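Local coordinates for ruler protein (PDB 5CUK), which probably acts as a molecular ruler that senses needle length in type III secretion, and is represented here by its C-terminal domain, at residues 86-89 against 90-93. Numbering follows the deposited sequence.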
loop_
_atom_site.group_PDB
_atom_site.type_symbol
_atom_site.label_atom_id
_atom_site.label_comp_id
_atom_site.label_asym_id
_atom_site.label_seq_id
_atom_site.Cartn_x
_atom_site.Cartn_y
_atom_site.Cartn_z
ATOM N N ARG A 86 4.281 10.784 0.052
ATOM C CA ARG A 86 5.356 11.485 -0.665
ATOM C C ARG A 86 5.545 10.896 -2.046
ATOM O O ARG A 86 6.020 11.557 -2.966
ATOM C CB ARG A 86 6.665 11.420 0.113
ATOM C CG ARG A 86 6.571 11.922 1.559
ATOM C CD ARG A 86 7.963 12.051 2.173
ATOM N NE ARG A 86 7.962 12.161 3.629
ATOM C CZ ARG A 86 8.950 11.683 4.392
ATOM N NH1 ARG A 86 9.995 11.060 3.833
ATOM N NH2 ARG A 86 8.911 11.840 5.705
ATOM N N LEU A 87 5.132 9.645 -2.166
ATOM C CA LEU A 87 5.097 8.895 -3.414
ATOM C C LEU A 87 4.040 9.437 -4.412
ATOM O O LEU A 87 4.189 9.330 -5.643
ATOM C CB LEU A 87 4.827 7.429 -3.035
ATOM C CG LEU A 87 5.104 6.168 -3.840
ATOM C CD1 LEU A 87 4.599 5.004 -3.042
ATOM C CD2 LEU A 87 4.380 6.228 -5.176
ATOM N N HIS A 88 2.971 10.017 -3.865
ATOM C CA HIS A 88 1.837 10.500 -4.675
ATOM C C HIS A 88 1.349 11.864 -4.180
ATOM O O HIS A 88 0.321 11.963 -3.524
ATOM C CB HIS A 88 0.699 9.480 -4.613
ATOM C CG HIS A 88 -0.480 9.821 -5.467
ATOM N ND1 HIS A 88 -0.508 9.583 -6.820
ATOM C CD2 HIS A 88 -1.694 10.331 -5.146
ATOM C CE1 HIS A 88 -1.682 9.953 -7.304
ATOM N NE2 HIS A 88 -2.416 10.418 -6.309
ATOM N N PRO A 89 2.119 12.919 -4.444
ATOM C CA PRO A 89 1.792 14.228 -3.857
ATOM C C PRO A 89 0.544 14.868 -4.467
ATOM O O PRO A 89 0.046 15.843 -3.927
ATOM C CB PRO A 89 3.030 15.073 -4.173
ATOM C CG PRO A 89 4.115 14.069 -4.415
ATOM C CD PRO A 89 3.426 12.941 -5.115
ATOM N N GLU A 90 0.023 14.299 -5.541
ATOM C CA GLU A 90 -1.092 14.925 -6.275
ATOM C C GLU A 90 -2.402 14.981 -5.495
ATOM O O GLU A 90 -3.222 15.859 -5.735
ATOM C CB GLU A 90 -1.341 14.185 -7.585
ATOM C CG GLU A 90 -0.177 14.231 -8.564
ATOM C CD GLU A 90 0.826 13.119 -8.338
ATOM O OE1 GLU A 90 0.924 12.615 -7.199
ATOM O OE2 GLU A 90 1.518 12.755 -9.313
ATOM N N GLN A 91 -2.614 14.019 -4.600
ATOM C CA GLN A 91 -3.824 13.969 -3.778
ATOM C C GLN A 91 -3.530 13.447 -2.383
ATOM O O GLN A 91 -2.538 12.742 -2.183
ATOM C CB GLN A 91 -4.893 13.065 -4.381
ATOM C CG GLN A 91 -4.923 12.918 -5.875
ATOM C CD GLN A 91 -5.977 11.914 -6.270
ATOM O OE1 GLN A 91 -7.179 12.206 -6.243
ATOM N NE2 GLN A 91 -5.544 10.694 -6.575
ATOM N N PRO A 92 -4.396 13.777 -1.413
ATOM C CA PRO A 92 -4.312 13.141 -0.100
ATOM C C PRO A 92 -4.398 11.626 -0.224
ATOM O O PRO A 92 -5.215 11.105 -0.992
ATOM C CB PRO A 92 -5.532 13.700 0.638
ATOM C CG PRO A 92 -5.738 15.029 0.038
ATOM C CD PRO A 92 -5.415 14.841 -1.432
ATOM N N VAL A 93 -3.537 10.923 0.513
ATOM C CA VAL A 93 -3.552 9.469 0.529
ATOM C C VAL A 93 -4.363 8.993 1.737
ATOM O O VAL A 93 -4.265 9.561 2.806
ATOM C CB VAL A 93 -2.108 8.879 0.576
ATOM C CG1 VAL A 93 -2.090 7.524 1.290
ATOM C CG2 VAL A 93 -1.522 8.783 -0.844
#
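In the type I beta turn from His88 to Gln91, Glu90 OE1 rests over one face of the His88 ring, 3.4 Å from ND1, and lies 3.1 Å from the backbone carbon C of His88. The turn brings the chain out of helix 77-87 and leads it into strand 93-99, an outermost strand of the mixed four-stranded sheet in this FliK-like domain. His88 is the first residue to leave helical geometry. With its CG anti to the backbone N (chi1 -176°), its ring is placed with one face against the Glu90 carboxylate. OE1 stands above the ring plane, offset toward the rim, where the angle to ND1 is too poor for a hydrogen bond. Ring and carboxylate planes are inclined by 34°. A bend at chi2 (87°) folds the Glu90 chain back over the turn, where OE1 comes within 3.0 Å of Pro89 N, which has no hydrogen to offer. The same oxygen touches Pro89 CD at 3.3 Å, the proline and glutamate side chains running alongside each other. Gln91 comes to the ring edge instead, with CD near the ring plane and CG 3.6 Å from His88 NE2. Elsewhere in the fold, His88 also packs on Ile25 of helix 11-29 and Leu59 of strand 59-65, while Gln85 hydrogen-bonds through NE2 to Gln91 O and through OE1 to Val93 N, joining the end of helix 77-87 to the loop and the first residue of strand 93-99. Buried Val93 makes the final, looser touch, its CG2 lying 4.4 Å from His88 CB.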